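Local coordinates for glutamate receptor kainate-like protein (Pleurobrachia bachei, PDB 4ZDM) that binds glycine in its ligand-binding domain and probably, as a glycine-activated ionotropic glutamate receptor subunit, couples that binding to opening of an ion channel, at residues Met8-Gly13 against Lys87-Val92; Ile59-Leu64 against Asn77-Asp82; Leu109-Gly114 against Leu217-Arg222; Gly142-Arg147 against Phe188-Pro193. All blocks are in the same frame, centred on the assembly; numbering follows the deposited sequence.

Interaction 1: Met8-Gly13 against Lys87-Val92; sequences MHLRLG and KTDMIV. With SO4 (sulfate ion), chain D.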
loop_
_atom_site.group_PDB
_atom_site.type_symbol
_atom_site.label_atom_id
_atom_site.label_comp_id
_atom_site.label_asym_id
_atom_site.label_seq_id
_atom_site.Cartn_x
_atom_site.Cartn_y
_atom_site.Cartn_z
ATOM N N MET A 8 -8.966 -3.101 -7.714
ATOM C CA MET A 8 -7.682 -3.140 -7.010
ATOM C C MET A 8 -7.236 -1.741 -6.669
ATOM O O MET A 8 -7.419 -0.828 -7.451
ATOM C CB MET A 8 -6.596 -3.804 -7.903
ATOM C CG MET A 8 -5.272 -4.078 -7.248
ATOM S SD MET A 8 -4.166 -4.859 -8.488
ATOM C CE MET A 8 -2.816 -5.280 -7.377
ATOM N N HIS A 9 -6.561 -1.603 -5.539
ATOM C CA HIS A 9 -5.945 -0.350 -5.130
ATOM C C HIS A 9 -4.453 -0.384 -5.379
ATOM O O HIS A 9 -3.789 -1.316 -4.857
ATOM C CB HIS A 9 -6.201 -0.131 -3.645
ATOM C CG HIS A 9 -5.744 1.196 -3.200
ATOM N ND1 HIS A 9 -6.382 2.355 -3.578
ATOM C CD2 HIS A 9 -4.685 1.572 -2.440
ATOM C CE1 HIS A 9 -5.709 3.400 -3.114
ATOM N NE2 HIS A 9 -4.701 2.943 -2.380
ATOM N N LEU A 10 -3.940 0.599 -6.086
ATOM C CA LEU A 10 -2.509 0.744 -6.356
ATOM C C LEU A 10 -1.927 1.987 -5.773
ATOM O O LEU A 10 -2.583 3.038 -5.752
ATOM C CB LEU A 10 -2.248 0.741 -7.860
ATOM C CG LEU A 10 -2.741 -0.447 -8.664
ATOM C CD1 LEU A 10 -2.440 -0.191 -10.168
ATOM C CD2 LEU A 10 -2.115 -1.739 -8.207
ATOM N N ARG A 11 -0.705 1.908 -5.274
ATOM C CA ARG A 11 0.066 3.071 -4.882
ATOM C C ARG A 11 1.060 3.321 -6.011
ATOM O O ARG A 11 1.756 2.433 -6.476
ATOM C CB ARG A 11 0.799 2.888 -3.573
ATOM C CG ARG A 11 -0.070 3.013 -2.344
ATOM C CD ARG A 11 -0.720 1.696 -1.979
ATOM N NE ARG A 11 -1.424 1.832 -0.690
ATOM C CZ ARG A 11 -2.014 0.842 -0.055
ATOM N NH1 ARG A 11 -1.983 -0.382 -0.528
ATOM N NH2 ARG A 11 -2.640 1.102 1.075
ATOM N N LEU A 12 1.096 4.557 -6.490
ATOM C CA LEU A 12 1.864 4.923 -7.671
ATOM C C LEU A 12 2.952 5.908 -7.281
ATOM O O LEU A 12 2.699 6.949 -6.671
ATOM C CB LEU A 12 0.957 5.501 -8.754
ATOM C CG LEU A 12 -0.172 4.582 -9.178
ATOM C CD1 LEU A 12 -1.017 5.277 -10.223
ATOM C CD2 LEU A 12 0.229 3.236 -9.671
ATOM N N GLY A 13 4.181 5.601 -7.694
ATOM C CA GLY A 13 5.322 6.400 -7.339
ATOM C C GLY A 13 5.509 7.597 -8.258
ATOM O O GLY A 13 5.505 7.455 -9.476
ATOM N N LYS A 87 6.307 -0.421 -1.189
ATOM C CA LYS A 87 5.657 0.806 -0.770
ATOM C C LYS A 87 4.753 1.325 -1.892
ATOM O O LYS A 87 3.636 1.805 -1.650
ATOM C CB LYS A 87 6.715 1.832 -0.357
ATOM C CG LYS A 87 6.092 3.094 0.220
ATOM C CD LYS A 87 7.028 3.879 1.092
ATOM C CE LYS A 87 6.255 5.003 1.829
ATOM N NZ LYS A 87 5.184 4.452 2.693
ATOM N N THR A 88 5.246 1.234 -3.120
ATOM C CA THR A 88 4.444 1.478 -4.304
ATOM C C THR A 88 4.325 0.236 -5.137
ATOM O O THR A 88 5.049 -0.736 -4.936
ATOM C CB THR A 88 5.035 2.589 -5.162
ATOM O OG1 THR A 88 6.399 2.227 -5.442
ATOM C CG2 THR A 88 4.979 3.929 -4.437
ATOM N N ASP A 89 3.365 0.243 -6.052
ATOM C CA ASP A 89 3.104 -0.864 -6.978
ATOM C C ASP A 89 3.489 -0.587 -8.424
ATOM O O ASP A 89 3.675 -1.532 -9.217
ATOM C CB ASP A 89 1.624 -1.211 -6.922
ATOM C CG ASP A 89 1.189 -1.538 -5.534
ATOM O OD1 ASP A 89 1.722 -2.520 -4.935
ATOM O OD2 ASP A 89 0.348 -0.806 -4.958
ATOM N N MET A 90 3.634 0.690 -8.800
ATOM C CA MET A 90 4.042 1.055 -10.133
ATOM C C MET A 90 4.607 2.455 -10.082
ATOM O O MET A 90 4.079 3.287 -9.336
ATOM C CB MET A 90 2.850 0.946 -11.134
ATOM C CG MET A 90 3.216 1.279 -12.540
ATOM S SD MET A 90 1.987 0.715 -13.772
ATOM C CE MET A 90 0.600 1.659 -13.306
ATOM N N ILE A 91 5.662 2.703 -10.835
ATOM C CA ILE A 91 6.279 4.034 -10.923
ATOM C C ILE A 91 5.734 4.707 -12.145
ATOM O O ILE A 91 5.792 4.136 -13.232
ATOM C CB ILE A 91 7.784 3.904 -11.005
ATOM C CG1 ILE A 91 8.360 3.260 -9.758
ATOM C CG2 ILE A 91 8.413 5.260 -11.313
ATOM C CD1 ILE A 91 9.834 2.831 -9.901
ATOM N N VAL A 92 5.201 5.932 -11.990
ATOM C CA VAL A 92 4.506 6.608 -13.103
ATOM C C VAL A 92 5.096 7.949 -13.480
ATOM O O VAL A 92 4.438 8.700 -14.219
ATOM C CB VAL A 92 2.987 6.702 -12.805
ATOM C CG1 VAL A 92 2.389 5.287 -12.621
ATOM C CG2 VAL A 92 2.683 7.601 -11.626
HETATM S S SO4 D . -3.012 4.952 0.349
HETATM O O1 SO4 D . -2.435 6.326 0.547
HETATM O O2 SO4 D . -2.174 3.990 1.103
HETATM O O3 SO4 D . -2.935 4.639 -1.118
HETATM O O4 SO4 D . -4.406 4.862 0.801
HETATM O O HOH W 1 -1.501 -1.508 -3.192
#

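Interaction 2: Ile59-Leu64 against Asn77-Asp82; sequences ITPEDL and NGLIRD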
loop_
_atom_site.group_PDB
_atom_site.type_symbol
_atom_site.label_atom_id
_atom_site.label_comp_id
_atom_site.label_asym_id
_atom_site.label_seq_id
_atom_site.Cartn_x
_atom_site.Cartn_y
_atom_site.Cartn_z
ATOM N N ILE A 59 2.647 8.340 -4.159
ATOM C CA ILE A 59 3.596 8.357 -3.069
ATOM C C ILE A 59 4.891 8.889 -3.629
ATOM O O ILE A 59 5.409 8.390 -4.644
ATOM C CB ILE A 59 3.827 6.963 -2.431
ATOM C CG1 ILE A 59 2.523 6.501 -1.724
ATOM C CG2 ILE A 59 5.043 7.005 -1.470
ATOM C CD1 ILE A 59 2.661 5.230 -0.954
ATOM N N THR A 60 5.420 9.939 -3.012
ATOM C CA THR A 60 6.682 10.574 -3.391
ATOM C C THR A 60 7.786 10.093 -2.468
ATOM O O THR A 60 7.631 10.136 -1.217
ATOM C CB THR A 60 6.535 12.101 -3.255
ATOM O OG1 THR A 60 5.438 12.521 -4.043
ATOM C CG2 THR A 60 7.746 12.830 -3.751
ATOM N N PRO A 61 8.915 9.625 -3.015
ATOM C CA PRO A 61 9.968 9.139 -2.115
ATOM C C PRO A 61 10.530 10.257 -1.279
ATOM O O PRO A 61 10.712 11.372 -1.750
ATOM C CB PRO A 61 11.037 8.592 -3.057
ATOM C CG PRO A 61 10.744 9.220 -4.361
ATOM C CD PRO A 61 9.269 9.461 -4.423
ATOM N N GLU A 62 10.851 9.921 -0.035
ATOM C CA GLU A 62 11.443 10.913 0.860
ATOM C C GLU A 62 12.689 11.582 0.271
ATOM O O GLU A 62 12.912 12.791 0.437
ATOM C CB GLU A 62 11.776 10.241 2.195
ATOM C CG GLU A 62 10.572 9.543 2.813
ATOM C CD GLU A 62 10.879 8.905 4.153
ATOM O OE1 GLU A 62 11.840 9.348 4.827
ATOM O OE2 GLU A 62 10.154 7.959 4.525
ATOM N N ASP A 63 13.512 10.786 -0.408
ATOM C CA ASP A 63 14.780 11.274 -0.935
ATOM C C ASP A 63 14.704 12.017 -2.261
ATOM O O ASP A 63 15.717 12.579 -2.702
ATOM C CB ASP A 63 15.787 10.115 -1.004
ATOM C CG ASP A 63 15.480 9.035 -2.052
ATOM O OD1 ASP A 63 14.576 9.270 -2.889
ATOM O OD2 ASP A 63 16.166 7.977 -1.956
ATOM N N LEU A 64 13.503 12.071 -2.848
ATOM C CA LEU A 64 13.239 12.772 -4.081
ATOM C C LEU A 64 14.199 12.363 -5.215
ATOM O O LEU A 64 14.486 13.127 -6.151
ATOM C CB LEU A 64 13.267 14.272 -3.820
ATOM C CG LEU A 64 12.035 14.825 -3.112
ATOM C CD1 LEU A 64 12.326 16.280 -2.726
ATOM C CD2 LEU A 64 10.787 14.735 -3.976
ATOM N N ASN A 77 17.809 3.349 -4.381
ATOM C CA ASN A 77 17.160 4.433 -3.656
ATOM C C ASN A 77 15.989 4.974 -4.479
ATOM O O ASN A 77 15.587 4.335 -5.478
ATOM C CB ASN A 77 18.192 5.548 -3.336
ATOM C CG ASN A 77 18.812 6.134 -4.565
ATOM O OD1 ASN A 77 18.217 6.125 -5.631
ATOM N ND2 ASN A 77 20.051 6.650 -4.439
ATOM N N GLY A 78 15.359 6.047 -4.023
ATOM C CA GLY A 78 14.371 6.739 -4.823
ATOM C C GLY A 78 13.117 5.949 -5.113
ATOM O O GLY A 78 12.648 5.101 -4.320
ATOM N N LEU A 79 12.546 6.226 -6.274
ATOM C CA LEU A 79 11.317 5.577 -6.689
ATOM C C LEU A 79 11.482 4.066 -6.784
ATOM O O LEU A 79 10.582 3.304 -6.473
ATOM C CB LEU A 79 10.886 6.083 -8.048
ATOM C CG LEU A 79 10.462 7.552 -8.129
ATOM C CD1 LEU A 79 10.531 8.095 -9.564
ATOM C CD2 LEU A 79 9.073 7.686 -7.601
ATOM N N ILE A 80 12.638 3.632 -7.268
ATOM C CA ILE A 80 12.870 2.199 -7.470
ATOM C C ILE A 80 12.946 1.484 -6.139
ATOM O O ILE A 80 12.377 0.377 -6.035
ATOM C CB ILE A 80 14.103 1.990 -8.377
ATOM C CG1 ILE A 80 13.814 2.629 -9.752
ATOM C CG2 ILE A 80 14.460 0.500 -8.517
ATOM C CD1 ILE A 80 14.898 2.542 -10.748
ATOM N N ARG A 81 13.570 2.064 -5.119
ATOM C CA ARG A 81 13.564 1.401 -3.817
ATOM C C ARG A 81 12.135 1.305 -3.231
ATOM O O ARG A 81 11.759 0.278 -2.658
ATOM C CB ARG A 81 14.512 2.138 -2.861
ATOM C CG ARG A 81 14.562 1.541 -1.464
ATOM C CD ARG A 81 14.944 0.076 -1.494
ATOM N NE ARG A 81 15.309 -0.426 -0.173
ATOM C CZ ARG A 81 16.518 -0.313 0.372
ATOM N NH1 ARG A 81 17.505 0.295 -0.275
ATOM N NH2 ARG A 81 16.736 -0.807 1.574
ATOM N N ASP A 82 11.299 2.321 -3.428
ATOM C CA ASP A 82 9.932 2.248 -2.924
ATOM C C ASP A 82 9.164 1.136 -3.632
ATOM O O ASP A 82 8.335 0.435 -3.036
ATOM C CB ASP A 82 9.187 3.581 -3.098
ATOM C CG ASP A 82 9.445 4.565 -1.974
ATOM O OD1 ASP A 82 10.308 4.294 -1.081
ATOM O OD2 ASP A 82 8.811 5.678 -2.046
HETATM O O HOH W 2 7.651 6.377 -4.422
HETATM O O HOH W 3 10.627 6.803 0.710
#

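Interaction 3: Leu109-Gly114 against Leu217-Arg222; sequences LSMMDG and LAFGLR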
loop_
_atom_site.group_PDB
_atom_site.type_symbol
_atom_site.label_atom_id
_atom_site.label_comp_id
_atom_site.label_asym_id
_atom_site.label_seq_id
_atom_site.Cartn_x
_atom_site.Cartn_y
_atom_site.Cartn_z
ATOM N N LEU A 109 5.488 -1.127 -21.640
ATOM C CA LEU A 109 5.538 -0.556 -22.971
ATOM C C LEU A 109 5.695 0.953 -22.821
ATOM O O LEU A 109 5.078 1.574 -21.949
ATOM C CB LEU A 109 4.278 -0.963 -23.748
ATOM C CG LEU A 109 4.164 -0.583 -25.194
ATOM C CD1 LEU A 109 3.477 -1.763 -25.982
ATOM C CD2 LEU A 109 3.357 0.668 -25.277
ATOM N N SER A 110 6.545 1.567 -23.653
ATOM C CA SER A 110 6.948 2.927 -23.400
ATOM C C SER A 110 5.961 3.963 -23.824
ATOM O O SER A 110 5.177 3.749 -24.776
ATOM C CB SER A 110 8.287 3.162 -24.051
ATOM O OG SER A 110 8.193 2.996 -25.465
ATOM N N MET A 111 5.980 5.106 -23.135
ATOM C CA MET A 111 5.145 6.247 -23.510
ATOM C C MET A 111 5.791 7.091 -24.622
ATOM O O MET A 111 5.090 7.745 -25.386
ATOM C CB MET A 111 4.810 7.105 -22.262
ATOM C CG MET A 111 5.982 7.655 -21.515
ATOM S SD MET A 111 5.420 8.639 -20.093
ATOM C CE MET A 111 5.677 7.249 -18.996
ATOM N N MET A 112 7.109 7.092 -24.729
ATOM C CA MET A 112 7.818 7.841 -25.740
ATOM C C MET A 112 9.290 7.526 -25.656
ATOM O O MET A 112 9.747 6.864 -24.717
ATOM C CB MET A 112 7.592 9.329 -25.592
ATOM C CG MET A 112 8.191 9.887 -24.374
ATOM S SD MET A 112 7.726 11.652 -24.065
ATOM C CE MET A 112 6.028 11.582 -23.983
ATOM N N ASP A 113 10.033 7.918 -26.682
ATOM C CA ASP A 113 11.489 7.768 -26.717
ATOM C C ASP A 113 12.170 9.058 -26.301
ATOM O O ASP A 113 11.773 10.155 -26.689
ATOM C CB ASP A 113 11.956 7.366 -28.113
ATOM C CG ASP A 113 11.431 6.030 -28.562
ATOM O OD1 ASP A 113 11.051 5.170 -27.722
ATOM O OD2 ASP A 113 11.432 5.815 -29.800
ATOM N N GLY A 114 13.204 8.887 -25.507
ATOM C CA GLY A 114 14.064 9.993 -25.112
ATOM C C GLY A 114 15.499 9.783 -25.516
ATOM O O GLY A 114 15.866 8.830 -26.205
ATOM N N LEU A 217 11.161 5.806 -22.328
ATOM C CA LEU A 217 10.571 6.362 -21.116
ATOM C C LEU A 217 9.300 5.588 -20.873
ATOM O O LEU A 217 8.443 5.536 -21.768
ATOM C CB LEU A 217 10.273 7.854 -21.286
ATOM C CG LEU A 217 11.543 8.701 -21.424
ATOM C CD1 LEU A 217 11.201 10.043 -22.050
ATOM C CD2 LEU A 217 12.153 8.927 -20.083
ATOM N N ALA A 218 9.141 4.999 -19.697
ATOM C CA ALA A 218 8.050 4.063 -19.437
ATOM C C ALA A 218 7.646 4.099 -17.992
ATOM O O ALA A 218 8.229 4.831 -17.187
ATOM C CB ALA A 218 8.508 2.657 -19.870
ATOM N N PHE A 219 6.670 3.288 -17.605
ATOM C CA PHE A 219 6.358 3.059 -16.198
ATOM C C PHE A 219 7.177 1.891 -15.692
ATOM O O PHE A 219 7.584 1.001 -16.451
ATOM C CB PHE A 219 4.869 2.814 -16.003
ATOM C CG PHE A 219 3.963 4.022 -16.262
ATOM C CD1 PHE A 219 4.449 5.285 -16.498
ATOM C CD2 PHE A 219 2.590 3.830 -16.200
ATOM C CE1 PHE A 219 3.545 6.363 -16.691
ATOM C CE2 PHE A 219 1.701 4.901 -16.385
ATOM C CZ PHE A 219 2.171 6.136 -16.625
ATOM N N GLY A 220 7.424 1.863 -14.382
ATOM C CA GLY A 220 8.178 0.817 -13.715
ATOM C C GLY A 220 7.294 -0.111 -12.901
ATOM O O GLY A 220 6.412 0.391 -12.190
ATOM N N LEU A 221 7.555 -1.429 -12.972
ATOM C CA LEU A 221 6.760 -2.420 -12.267
ATOM C C LEU A 221 7.679 -3.456 -11.693
ATOM O O LEU A 221 8.776 -3.664 -12.225
ATOM C CB LEU A 221 5.764 -3.161 -13.177
ATOM C CG LEU A 221 4.604 -2.327 -13.765
ATOM C CD1 LEU A 221 5.025 -1.496 -14.928
ATOM C CD2 LEU A 221 3.485 -3.273 -14.205
ATOM N N ARG A 222 7.281 -4.109 -10.612
ATOM C CA ARG A 222 8.046 -5.266 -10.146
ATOM C C ARG A 222 7.997 -6.361 -11.199
ATOM O O ARG A 222 7.039 -6.498 -11.947
ATOM C CB ARG A 222 7.507 -5.786 -8.790
ATOM C CG ARG A 222 7.824 -4.876 -7.629
ATOM C CD ARG A 222 7.318 -5.471 -6.317
ATOM N NE ARG A 222 5.869 -5.506 -6.235
ATOM C CZ ARG A 222 5.135 -4.451 -5.873
ATOM N NH1 ARG A 222 5.707 -3.324 -5.536
ATOM N NH2 ARG A 222 3.803 -4.543 -5.862
#

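Interaction 4: Gly142-Arg147 against Phe188-Pro193; sequences GVVDSR and FIDEIP. With NA (sodium ion), chain E; GLY (glycine), chain B.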
loop_
_atom_site.group_PDB
_atom_site.type_symbol
_atom_site.label_atom_id
_atom_site.label_comp_id
_atom_site.label_asym_id
_atom_site.label_seq_id
_atom_site.Cartn_x
_atom_site.Cartn_y
_atom_site.Cartn_z
ATOM N N GLY A 142 27.697 18.853 -15.567
ATOM C CA GLY A 142 27.017 18.217 -14.477
ATOM C C GLY A 142 25.900 17.264 -14.866
ATOM O O GLY A 142 25.332 17.371 -15.930
ATOM N N VAL A 143 25.618 16.349 -13.951
ATOM C CA VAL A 143 24.519 15.384 -14.063
ATOM C C VAL A 143 23.846 15.288 -12.704
ATOM O O VAL A 143 24.489 15.564 -11.661
ATOM C CB VAL A 143 25.004 13.987 -14.544
ATOM C CG1 VAL A 143 25.560 14.074 -15.903
ATOM C CG2 VAL A 143 25.979 13.372 -13.582
ATOM N N VAL A 144 22.586 14.874 -12.680
ATOM C CA VAL A 144 21.856 14.620 -11.437
ATOM C C VAL A 144 22.226 13.284 -10.830
ATOM O O VAL A 144 22.233 12.269 -11.511
ATOM C CB VAL A 144 20.357 14.656 -11.637
ATOM C CG1 VAL A 144 19.598 14.573 -10.348
ATOM C CG2 VAL A 144 19.935 15.901 -12.375
ATOM N N ASP A 145 22.495 13.269 -9.534
ATOM C CA ASP A 145 22.723 12.005 -8.854
ATOM C C ASP A 145 21.478 11.141 -8.883
ATOM O O ASP A 145 20.365 11.629 -8.694
ATOM C CB ASP A 145 23.115 12.232 -7.390
ATOM C CG ASP A 145 23.277 10.934 -6.621
ATOM O OD1 ASP A 145 24.335 10.294 -6.772
ATOM O OD2 ASP A 145 22.332 10.531 -5.926
ATOM N N SER A 146 21.689 9.843 -9.093
ATOM C CA SER A 146 20.624 8.825 -9.011
ATOM C C SER A 146 19.519 9.077 -10.023
ATOM O O SER A 146 18.364 8.723 -9.799
ATOM C CB SER A 146 20.051 8.730 -7.598
ATOM O OG SER A 146 21.053 8.254 -6.685
ATOM N N ARG A 147 19.882 9.589 -11.187
ATOM C CA ARG A 147 18.972 9.782 -12.297
ATOM C C ARG A 147 19.595 9.091 -13.518
ATOM O O ARG A 147 20.773 8.794 -13.526
ATOM C CB ARG A 147 18.744 11.288 -12.527
ATOM C CG ARG A 147 17.681 11.643 -13.490
ATOM C CD ARG A 147 17.673 13.144 -13.724
ATOM N NE ARG A 147 16.878 13.623 -14.840
ATOM C CZ ARG A 147 15.604 13.922 -14.773
ATOM N NH1 ARG A 147 14.896 13.664 -13.674
ATOM N NH2 ARG A 147 15.018 14.423 -15.856
ATOM N N PHE A 188 24.815 21.134 -18.731
ATOM C CA PHE A 188 23.950 20.175 -18.056
ATOM C C PHE A 188 23.614 19.084 -19.031
ATOM O O PHE A 188 23.077 19.342 -20.108
ATOM C CB PHE A 188 22.686 20.867 -17.537
ATOM C CG PHE A 188 21.776 19.994 -16.683
ATOM C CD1 PHE A 188 22.273 19.071 -15.791
ATOM C CD2 PHE A 188 20.412 20.171 -16.727
ATOM C CE1 PHE A 188 21.411 18.290 -15.042
ATOM C CE2 PHE A 188 19.553 19.404 -15.938
ATOM C CZ PHE A 188 20.063 18.471 -15.098
ATOM N N ILE A 189 23.941 17.848 -18.662
ATOM C CA ILE A 189 23.663 16.698 -19.507
ATOM C C ILE A 189 22.454 15.958 -18.915
ATOM O O ILE A 189 22.572 15.367 -17.838
ATOM C CB ILE A 189 24.864 15.755 -19.651
ATOM C CG1 ILE A 189 26.074 16.489 -20.235
ATOM C CG2 ILE A 189 24.451 14.580 -20.515
ATOM C CD1 ILE A 189 27.380 15.705 -20.098
ATOM N N ASP A 190 21.325 16.034 -19.601
ATOM C CA ASP A 190 20.108 15.385 -19.108
ATOM C C ASP A 190 19.231 14.995 -20.289
ATOM O O ASP A 190 19.733 14.743 -21.365
ATOM C CB ASP A 190 19.421 16.277 -18.079
ATOM C CG ASP A 190 18.547 15.485 -17.104
ATOM O OD1 ASP A 190 17.384 15.215 -17.409
ATOM O OD2 ASP A 190 19.047 15.144 -16.020
ATOM N N GLU A 191 17.936 14.836 -20.054
ATOM C CA GLU A 191 17.082 14.088 -20.971
ATOM C C GLU A 191 16.208 14.945 -21.843
ATOM O O GLU A 191 15.456 15.795 -21.368
ATOM C CB GLU A 191 16.157 13.128 -20.200
ATOM C CG GLU A 191 16.936 12.156 -19.290
ATOM C CD GLU A 191 16.041 11.121 -18.598
ATOM O OE1 GLU A 191 14.805 11.358 -18.522
ATOM O OE2 GLU A 191 16.611 10.077 -18.170
ATOM N N ILE A 192 16.233 14.651 -23.137
ATOM C CA ILE A 192 15.253 15.168 -24.060
ATOM C C ILE A 192 14.138 14.129 -24.086
ATOM O O ILE A 192 14.399 12.969 -23.824
ATOM C CB ILE A 192 15.848 15.391 -25.456
ATOM C CG1 ILE A 192 16.350 14.061 -26.002
ATOM C CG2 ILE A 192 17.006 16.419 -25.412
ATOM C CD1 ILE A 192 16.201 13.897 -27.444
ATOM N N PRO A 193 12.914 14.532 -24.399
ATOM C CA PRO A 193 12.480 15.900 -24.720
ATOM C C PRO A 193 12.278 16.799 -23.534
ATOM O O PRO A 193 12.116 18.013 -23.703
ATOM C CB PRO A 193 11.134 15.661 -25.435
ATOM C CG PRO A 193 10.617 14.456 -24.826
ATOM C CD PRO A 193 11.819 13.558 -24.561
HETATM NA NA NA E . 26.364 10.700 -8.002
HETATM N N GLY B . 13.500 10.326 -16.263
HETATM C CA GLY B . 14.610 10.303 -15.275
HETATM C C GLY B . 14.958 8.948 -14.766
HETATM O O GLY B . 15.945 8.769 -14.035
HETATM O OXT GLY B . 14.238 7.947 -15.063
HETATM O O HOH W 4 21.518 14.544 -15.377
HETATM O O HOH W 5 28.741 9.555 -7.765
#

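Interaction 1: Met8-Gly13 against Lys87-Val92
Gly13, Asp89 and Arg11 carry most of this buried contact, in which strand 8-13 takes on the 87-92 segment as a parallel neighbour. Gly13 uses both backbone groups: its N reaches Met90 O at 2.8 Å, and its O accepts the N-H of Val92. Thr88 CG2 packs against the glycine N at 3.7 Å. Two residues back along the strand, Arg11 is held twice by Asp89. The N of Asp89 donates to Arg11 O, and OD2 accepts the Arg11 N-H at 2.9 Å in an almost straight bond (175°) through its anti lone pair. With CG anti to its carbonyl carbon (chi1 -56°), the Asp89 carboxylate lies beside the Arg11 backbone. A water accepts from Arg11 NH1 and lies within hydrogen-bonding reach of His9 O and Asp89 OD2. The Arg11 chain bends at chi2 (87°), which brings the guanidinium over to His9, whose CD2 sits 3.6 Å above its plane. Both residues hold the sulfate: His9 NE2 meets O3 at 2.8 Å, and Arg11 NE and NH2 share O2. Arg11 NH2 also bonds Lys87 O of the second subunit, and Arg222 pairs with Asp89 OD1. Asp89 thus joins an arginine's backbone to another arginine's charge, which probably stabilises its ionised form in the buried setting, while the sulfate, probably from the crystallisation liquor, sits where His9 and Arg11 offer N-H donors near the second subunit.

Interaction 2: Ile59-Leu64 against Asn77-Asp82
A partly buried contact between a turn and a helix joins Pro61 and Asp63, in the loop that leaves strand 54-59, to the N-terminal part of helix 78-84. Pro61 has the most surface covered. Its ring lies against the helix, CD touching Leu79 CD2 at 3.6 Å and CB resting 3.9 Å from Gly78 C. Asp82, one turn further along, brings OD2 to Pro61 CA at 3.6 Å, so the proline is met by an apolar branch and by a carboxylate oxygen. That oxygen also takes a water proton at 2.7 Å from a molecule that donates to Ile59 O as well, and a second, longer water bridge runs from Asp82 OD1 to Glu62 N. Asp82 has its hydrogen bonds to the loop through these two waters, while OD2 packs directly on Pro61. The direct polar bond lies at the other end, where Asp63 OD2 accepts the Gly78 N-H at 2.9 Å on its syn lone pair, the bond bent to 147°. Asp63 CG stands between its backbone N and carbonyl carbon (chi1 69°), a setting that turns the carboxylate toward Gly78 N, while OD1 accepts from Lys65 N. The amide of Asn77 is directed elsewhere, to Gly68 and Ser146. Pro61 to Leu64 form a type I beta turn, closed by Leu64 N to Pro61 O, which packs on helix 78-84 within the family's glutamate- and glycine-binding region.

Interaction 3: Leu109-Gly114 against Leu217-Arg222
Leu217 overlaps Met112 with one branch of its side chain, CD1 lying 3.8 Å from Met112 CG, and the same methyl lies near the backbone of Gly114. Met112 CG stands between its own backbone N and carbonyl carbon (chi1 67°), which holds it beside the leucine, and the two side chains pass each other at a slant.

Leu217 has the largest area covered by the partner segment, and both its N and its O are bonded to the 109-114 segment. Met111 N donates to its O at 2.8 Å, and its own N donates to Met112 O at 3.0 Å, a straighter bond (164° against 144°). With Met112 it forms an antiparallel hydrogen-bonded pair. Ala218 CB sits on Ser110 CA at 3.9 Å. The hydroxyl of Ser110 is engaged by Glu216. Met111 extends toward Phe219, its side chain running at about a right angle to that of the phenylalanine. Two conformers of this methionine are deposited, and the contact of its methyl with the ring in one of them is unusually short, so its detail is doubtful.

The pair lies near the beginning of strand 112-121, where it joins strand 205-221. Its Leu217 side chain is about 4 Å from the bound glycine, nearest atoms, which places the junction at the ligand pocket. Helix 40-52 packs on Phe219 through Ile44 and Met48, helix 228-240 covers Leu109 and Phe219, and strand 90-92 meets Phe219 through Met90 and Val92.

Interaction 4: Gly142-Arg147 against Phe188-Pro193
Arg147 and Asp190 cross at about a right angle, with the guanidinium and carboxylate planes 31° apart, and form the salt bridge that links the N-cap of helix 148-155, just after the turn that follows strand 140-144, to strand 186-192. NH2 meets Asp190 OD1 at 2.9 Å through the syn lone pair, close to the guanidinium plane, whereas NE shares both oxygens in weaker, bent bonds. The arginine chain is extended from CG to NE, with CG anti to its backbone N (chi1 -171°), which carries NE and NH2 out to the Asp190 carboxylate. One guanidinium face is turned to the bound glycine, whose CA lies 3.7 Å above its plane. NH1 pairs with Glu17, and Phe66 makes a cation-pi contact with the same group.

Glu191, next in the strand, takes the ammonium of the bound glycine on OE1 at 2.8 Å; its OE2 is held by Ser96 and Asn148. No N-H of Arg147 points at Glu191, although their opposite charges are near each other.

Behind this, the strands run parallel, with Ile189 N donating to Gly142 O in a nearly straight bond of 3.1 Å. The Phe188 ring presents its edge to Val144 CG2, 3.7 Å from CZ, and Asp190 CB lies over one face, toward the rim. On the loop beyond, Asp145 OD1 binds the sodium ion at 2.4 Å, with Glu150 as another ligand. An acidic residue taking the ligand ammonium, with Arg101 bonding the ligand elsewhere, is characteristic of the agonist site between the two lobes of the ionotropic glutamate receptor ligand-binding domain, a periplasmic-binding-protein-like fold.

How the interactions relate
Along the chain, interaction 2 is nested inside the loop closed by interaction 1, and interaction 4 inside the loop closed by interaction 3. Interactions 1 and 3, with centres about 15 Å apart, meet where strands 90-92 and 205-221 are neighbours in the sheet, and Arg222 reaches across to Thr88. Interactions 1 and 2 adjoin through strands 8-13 and 54-59 and the passage from helix 78-84 to strand 90-92. Interactions 1 and 4 lie on opposite sides of the chain's centre, their centres about 25 Å apart. Asn77 meets Ser146 between interactions 2 and 4. Interactions 3 and 4 both border the glycine site, where Leu217 touches Glu191, while interaction 1 lies beside the second subunit.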